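Local coordinates for protein ribosome-associated factor Y (Coxiella burnetii, PDB 3TQM) that probably binds ribosomes as a hibernation factor, associating with the 100S dimers of 70S ribosomes and so regulating translation, at residues 10-13 with 14-18; 53-57 with 58-62. One frame throughout, in Å; residues are numbered along the deposited sequence.

The two interactions lie on opposite sides of the chain's centre, their own centres about 24 Å apart and their nearest atoms about 13 Å apart. Interaction 1 comes first along the chain, where the loop after strand 2-8 turns into helix 14-24. Interaction 2 follows later, in the hairpin formed by strands 47-56 and 59-65, the latter an outermost strand of the four-stranded mixed sheet. Helix 70-89 unites them, since side chains of both reach it. Together they belong to a single compact alpha/beta domain of the HPF/YfiA family, in which one contact starts a helix and the other closes a hairpin at the far end.

Interaction 1: 10-13 with 14-18. With SO4 (sulfate ion), chain E.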
ATOM      1  N   VAL A  10       1.798  12.704  10.099  1.00 39.17           N
ATOM      2  CA  VAL A  10       2.069  11.567  10.971  1.00 36.53           C
ATOM      3  C   VAL A  10       3.487  11.033  10.790  1.00 33.17           C
ATOM      4  O   VAL A  10       4.016  10.995   9.680  1.00 32.56           O
ATOM      5  CB  VAL A  10       1.063  10.428  10.734  1.00 35.37           C
ATOM      6  CG1 VAL A  10      -0.254  10.742  11.422  1.00 38.27           C
ATOM      7  CG2 VAL A  10       0.856  10.204   9.245  1.00 32.04           C
ATOM      8  N   ASP A  11       4.099  10.629  11.897  1.00 30.99           N
ATOM      9  CA  ASP A  11       5.418  10.022  11.868  1.00 31.60           C
ATOM     10  C   ASP A  11       5.281   8.513  11.735  1.00 31.23           C
ATOM     11  O   ASP A  11       4.735   7.850  12.615  1.00 35.25           O
ATOM     12  CB  ASP A  11       6.193  10.355  13.145  1.00 37.01           C
ATOM     13  CG  ASP A  11       6.618  11.808  13.209  1.00 44.00           C
ATOM     14  OD1 ASP A  11       6.133  12.612  12.382  1.00 48.03           O
ATOM     15  OD2 ASP A  11       7.433  12.148  14.090  1.00 45.17           O
ATOM     16  N   ILE A  12       5.776   7.974  10.629  1.00 27.83           N
ATOM     17  CA  ILE A  12       5.766   6.538  10.410  1.00 23.17           C
ATOM     18  C   ILE A  12       6.737   5.850  11.360  1.00 22.63           C
ATOM     19  O   ILE A  12       7.952   6.004  11.233  1.00 23.16           O
ATOM     20  CB  ILE A  12       6.159   6.202   8.962  1.00 19.26           C
ATOM     21  CG1 ILE A  12       5.261   6.963   7.979  1.00 17.94           C
ATOM     22  CG2 ILE A  12       6.088   4.699   8.729  1.00 17.34           C
ATOM     23  CD1 ILE A  12       5.716   6.876   6.537  1.00 18.76           C
ATOM     24  N   SER A  13       6.200   5.103  12.318  1.00 21.40           N
ATOM     25  CA  SER A  13       7.044   4.390  13.264  1.00 25.30           C
ATOM     26  C   SER A  13       7.860   3.331  12.534  1.00 24.91           C
ATOM     27  O   SER A  13       7.462   2.867  11.468  1.00 22.73           O
ATOM     28  CB  SER A  13       6.202   3.746  14.371  1.00 25.30           C
ATOM     29  OG  SER A  13       5.421   2.673  13.861  1.00 24.23           O
ATOM     30  N   PRO A  14       9.016   2.956  13.103  1.00 26.73           N
ATOM     31  CA  PRO A  14       9.873   1.918  12.523  1.00 28.82           C
ATOM     32  C   PRO A  14       9.132   0.595  12.377  1.00 30.00           C
ATOM     33  O   PRO A  14       9.254  -0.072  11.350  1.00 29.41           O
ATOM     34  CB  PRO A  14      10.989   1.765  13.562  1.00 29.71           C
ATOM     35  CG  PRO A  14      11.032   3.070  14.264  1.00 30.18           C
ATOM     36  CD  PRO A  14       9.608   3.544  14.317  1.00 28.08           C
ATOM     37  N   ALA A  15       8.373   0.222  13.403  1.00 30.28           N
ATOM     38  CA  ALA A  15       7.634  -1.034  13.385  1.00 29.07           C
ATOM     39  C   ALA A  15       6.602  -1.051  12.263  1.00 27.27           C
ATOM     40  O   ALA A  15       6.448  -2.053  11.566  1.00 28.52           O
ATOM     41  CB  ALA A  15       6.967  -1.275  14.725  1.00 28.75           C
ATOM     42  N   LEU A  16       5.895   0.060  12.090  1.00 25.36           N
ATOM     43  CA  LEU A  16       4.886   0.155  11.043  1.00 24.21           C
ATOM     44  C   LEU A  16       5.558   0.164   9.676  1.00 24.06           C
ATOM     45  O   LEU A  16       4.996  -0.313   8.692  1.00 24.95           O
ATOM     46  CB  LEU A  16       4.033   1.413  11.223  1.00 22.29           C
ATOM     47  CG  LEU A  16       2.936   1.646  10.183  1.00 21.41           C
ATOM     48  CD1 LEU A  16       1.892   0.543  10.247  1.00 10.85           C
ATOM     49  CD2 LEU A  16       2.296   3.007  10.393  1.00 21.84           C
ATOM     50  N   ARG A  17       6.769   0.706   9.630  1.00 23.64           N
ATOM     51  CA  ARG A  17       7.530   0.765   8.397  1.00 23.72           C
ATOM     52  C   ARG A  17       7.984  -0.625   7.976  1.00 24.71           C
ATOM     53  O   ARG A  17       7.900  -0.989   6.803  1.00 21.91           O
ATOM     54  CB  ARG A  17       8.740   1.676   8.568  1.00 24.39           C
ATOM     55  CG  ARG A  17       9.515   1.878   7.287  1.00 25.34           C
ATOM     56  CD  ARG A  17      10.515   2.999   7.423  1.00 28.47           C
ATOM     57  NE  ARG A  17      11.040   3.371   6.118  1.00 36.64           N
ATOM     58  CZ  ARG A  17      10.466   4.258   5.312  1.00 41.85           C
ATOM     59  NH1 ARG A  17       9.351   4.871   5.684  1.00 42.95           N
ATOM     60  NH2 ARG A  17      11.007   4.536   4.134  1.00 46.94           N
ATOM     61  N   GLU A  18       8.472  -1.396   8.942  1.00 26.02           N
ATOM     62  CA  GLU A  18       8.917  -2.757   8.679  1.00 27.19           C
ATOM     63  C   GLU A  18       7.739  -3.642   8.296  1.00 26.12           C
ATOM     64  O   GLU A  18       7.807  -4.396   7.326  1.00 26.93           O
ATOM     65  CB  GLU A  18       9.633  -3.340   9.896  1.00 29.37           C
ATOM     66  CG  GLU A  18      10.027  -4.797   9.733  1.00 33.17           C
ATOM     67  CD  GLU A  18      10.770  -5.339  10.936  1.00 38.28           C
ATOM     68  OE1 GLU A  18      10.480  -4.892  12.067  1.00 39.71           O
ATOM     69  OE2 GLU A  18      11.649  -6.206  10.750  1.00 41.15           O
TER
HETATM   70  S   SO4 E  97       2.516   3.409  16.293  1.00 75.03           S
HETATM   71  O1  SO4 E  97       2.774   2.783  14.999  1.00 72.96           O
HETATM   72  O2  SO4 E  97       3.008   2.554  17.370  1.00 74.87           O
HETATM   73  O3  SO4 E  97       3.202   4.696  16.343  1.00 76.21           O
HETATM   74  O4  SO4 E  97       1.081   3.617  16.459  1.00 74.83           O
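Ser13 and Pro14 join the loop 10-13 to the first turn of helix 14-24, where the carbonyl of Ser13 accepts a hydrogen bond from the backbone of Arg17, 2.9 Å from Arg17 N to Ser13 O, and Glu18 N repeats the pattern with Pro14 O. Ser13 is the N-cap. Its hydroxyl stands between the backbone N and the carbonyl carbon (chi1 69°), a position from which it turns back over the start of the helix and accepts from the amide of Leu16. The bond from Leu16 N to Ser13 OG measures 3.2 Å, with an angle of 154° at the hydrogen. The same hydroxyl donates to a sulfate ion, 2.9 Å from Ser13 OG to SO4 O1, and is thus gripped from two sides, as acceptor and as donor. The sulfate probably comes from the crystallisation liquor; an anion near a helix N-terminus fits the partial positive charge expected there.

Beside the cap, Ile12 lays its CG2 branch across the root of Arg17, with Ile12 CG2 4.0 Å from Arg17 CB. The two side chains meet at a slant. That methyl also approaches Leu16 more loosely, at 4.5 Å from Ile12 CG2 to Leu16 CD2. Arg17 runs on extended from CG to NE, and Ile12 CD1 lies at the edge of its guanidinium, near the plane of the group.

Leu16 is buried, touching Phe41 of strand 36-44 and Met70 and Tyr71 of helix 70-89, and Ser13 also touches Tyr71. Ile12 packs on Phe41 and on Met5 of strand 2-8, which Arg17 reaches too, so the capped end of helix 14-24 is seated against both strands and the second helix.

Interaction 2: 53-57 with 58-62; sequences NVKLP and GSTIN
Lys55 leans across to strand 59-62 over the type II turn Leu56-Ser59 that closes this antiparallel hairpin. Its CB rises on the face shared with Asn53, Thr60 and Asn62, and CG leaves anti to the backbone N (chi1 -179°). A bend at chi2 then brings Lys55 CD to 3.3 Å from Ser59 O and near Thr60 OG1, the lysine and threonine side chains crossing at about a right angle. CE stays by the same carbonyl oxygen, 3.8 Å from Lys55 CE to Ser59 O, and the ammonium bonds to it, with Lys55 NZ 3.3 Å from Ser59 O and above the carbonyl plane. The backbone amide of Leu56 binds that oxygen from the opposite face, at 3.1 Å from Leu56 N to Ser59 O. Lys55 NZ also makes a weak bond to Leu56 O and donates to a water that is hydrogen-bonded to Thr60 OG1.

Farther from the turn, Val54 and Ile61 exchange a nearly straight pair of backbone bonds. Beyond them Asn53 and Asn62 lie side by side, their amide planes 38° apart. The bond from Asn53 ND2 to Asn62 OD1 is 2.7 Å long and close to linear at 171°. On the other face Leu56 CD1 meets Ile61 CD1 at 3.8 Å, and this side packs on Tyr88 and Gln84 of helix 70-89. Gly58 takes a positive phi, as the third position of a type II turn favours.

The hairpin is therefore two-faced, mainly apolar toward the helix, with the Ser59 hydroxyl an exception near the turn, and polar on the other side, where the lysine probably offsets the negative ends of the turn carbonyls.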
ATOM      1  N   ASN A  53       0.122   4.136  -4.331  1.00 23.62           N
ATOM      2  CA  ASN A  53       0.227   4.313  -5.777  1.00 25.86           C
ATOM      3  C   ASN A  53       1.256   3.337  -6.344  1.00 27.07           C
ATOM      4  O   ASN A  53       2.451   3.450  -6.071  1.00 29.37           O
ATOM      5  CB  ASN A  53       0.605   5.761  -6.112  1.00 27.38           C
ATOM      6  CG  ASN A  53       0.883   5.971  -7.591  1.00 28.05           C
ATOM      7  OD1 ASN A  53       2.029   5.897  -8.031  1.00 28.72           O
ATOM      8  ND2 ASN A  53      -0.163   6.246  -8.362  1.00 26.77           N
ATOM      9  N   VAL A  54       0.787   2.368  -7.125  1.00 26.41           N
ATOM     10  CA  VAL A  54       1.650   1.311  -7.647  1.00 26.06           C
ATOM     11  C   VAL A  54       1.824   1.388  -9.162  1.00 24.68           C
ATOM     12  O   VAL A  54       0.850   1.482  -9.909  1.00 22.97           O
ATOM     13  CB  VAL A  54       1.110  -0.082  -7.279  1.00 25.02           C
ATOM     14  CG1 VAL A  54       1.893  -1.166  -8.004  1.00 23.09           C
ATOM     15  CG2 VAL A  54       1.166  -0.283  -5.771  1.00 24.24           C
ATOM     16  N   LYS A  55       3.075   1.337  -9.607  1.00 23.78           N
ATOM     17  CA  LYS A  55       3.387   1.481 -11.020  1.00 24.46           C
ATOM     18  C   LYS A  55       3.806   0.159 -11.661  1.00 24.50           C
ATOM     19  O   LYS A  55       4.798  -0.454 -11.267  1.00 26.09           O
ATOM     20  CB  LYS A  55       4.469   2.544 -11.218  1.00 27.81           C
ATOM     21  CG  LYS A  55       4.860   2.782 -12.668  1.00 30.37           C
ATOM     22  CD  LYS A  55       3.647   3.070 -13.540  1.00 32.84           C
ATOM     23  CE  LYS A  55       4.061   3.342 -14.978  1.00 34.02           C
ATOM     24  NZ  LYS A  55       2.909   3.257 -15.914  1.00 34.47           N
ATOM     25  N   LEU A  56       3.023  -0.273 -12.643  1.00 22.71           N
ATOM     26  CA  LEU A  56       3.324  -1.460 -13.426  1.00 23.22           C
ATOM     27  C   LEU A  56       3.610  -1.011 -14.851  1.00 28.68           C
ATOM     28  O   LEU A  56       3.341   0.138 -15.204  1.00 30.34           O
ATOM     29  CB  LEU A  56       2.133  -2.419 -13.419  1.00 18.70           C
ATOM     30  CG  LEU A  56       1.648  -2.928 -12.063  1.00 17.85           C
ATOM     31  CD1 LEU A  56       0.134  -3.062 -12.065  1.00 18.20           C
ATOM     32  CD2 LEU A  56       2.312  -4.250 -11.686  1.00 18.11           C
ATOM     33  N   PRO A  57       4.166  -1.908 -15.677  1.00 33.59           N
ATOM     34  CA  PRO A  57       4.402  -1.544 -17.078  1.00 34.68           C
ATOM     35  C   PRO A  57       3.085  -1.309 -17.818  1.00 33.92           C
ATOM     36  O   PRO A  57       2.314  -2.249 -18.023  1.00 33.61           O
ATOM     37  CB  PRO A  57       5.121  -2.775 -17.644  1.00 35.00           C
ATOM     38  CG  PRO A  57       5.722  -3.452 -16.447  1.00 34.90           C
ATOM     39  CD  PRO A  57       4.722  -3.234 -15.350  1.00 35.49           C
ATOM     40  N   GLY A  58       2.829  -0.061 -18.200  1.00 33.17           N
ATOM     41  CA  GLY A  58       1.658   0.268 -18.993  1.00 30.71           C
ATOM     42  C   GLY A  58       0.462   0.788 -18.219  1.00 31.20           C
ATOM     43  O   GLY A  58      -0.479   1.308 -18.813  1.00 31.86           O
ATOM     44  N   SER A  59       0.486   0.651 -16.897  1.00 30.14           N
ATOM     45  CA  SER A  59      -0.649   1.078 -16.082  1.00 29.01           C
ATOM     46  C   SER A  59      -0.263   1.474 -14.663  1.00 26.05           C
ATOM     47  O   SER A  59       0.886   1.328 -14.255  1.00 26.11           O
ATOM     48  CB  SER A  59      -1.729  -0.011 -16.051  1.00 30.85           C
ATOM     49  OG  SER A  59      -1.196  -1.248 -15.599  1.00 30.83           O
ATOM     50  N   THR A  60      -1.242   1.979 -13.920  1.00 25.24           N
ATOM     51  CA  THR A  60      -1.012   2.435 -12.558  1.00 25.33           C
ATOM     52  C   THR A  60      -2.189   2.060 -11.665  1.00 26.58           C
ATOM     53  O   THR A  60      -3.348   2.246 -12.040  1.00 27.29           O
ATOM     54  CB  THR A  60      -0.805   3.959 -12.505  1.00 23.68           C
ATOM     55  OG1 THR A  60       0.291   4.322 -13.349  1.00 22.58           O
ATOM     56  CG2 THR A  60      -0.515   4.414 -11.085  1.00 23.41           C
ATOM     57  N   ILE A  61      -1.889   1.529 -10.484  1.00 25.35           N
ATOM     58  CA  ILE A  61      -2.923   1.170  -9.521  1.00 21.55           C
ATOM     59  C   ILE A  61      -2.945   2.149  -8.350  1.00 22.65           C
ATOM     60  O   ILE A  61      -1.924   2.374  -7.702  1.00 20.71           O
ATOM     61  CB  ILE A  61      -2.720  -0.262  -8.980  1.00 17.25           C
ATOM     62  CG1 ILE A  61      -2.942  -1.295 -10.090  1.00 19.12           C
ATOM     63  CG2 ILE A  61      -3.651  -0.533  -7.811  1.00 12.09           C
ATOM     64  CD1 ILE A  61      -2.796  -2.739  -9.631  1.00 18.25           C
ATOM     65  N   ASN A  62      -4.111   2.735  -8.092  1.00 25.60           N
ATOM     66  CA  ASN A  62      -4.308   3.566  -6.907  1.00 26.43           C
ATOM     67  C   ASN A  62      -5.344   2.939  -5.984  1.00 29.00           C
ATOM     68  O   ASN A  62      -6.471   2.669  -6.402  1.00 33.98           O
ATOM     69  CB  ASN A  62      -4.747   4.982  -7.288  1.00 24.14           C
ATOM     70  CG  ASN A  62      -3.687   5.733  -8.065  1.00 24.08           C
ATOM     71  OD1 ASN A  62      -2.716   6.226  -7.495  1.00 25.38           O
ATOM     72  ND2 ASN A  62      -3.872   5.833  -9.375  1.00 24.55           N
TER
HETATM   73  O   HOH W   1       0.679   4.595 -16.437  1.00 39.75           O
HETATM   74  O   HOH W   2      -0.485  -2.573 -17.955  1.00 28.24           O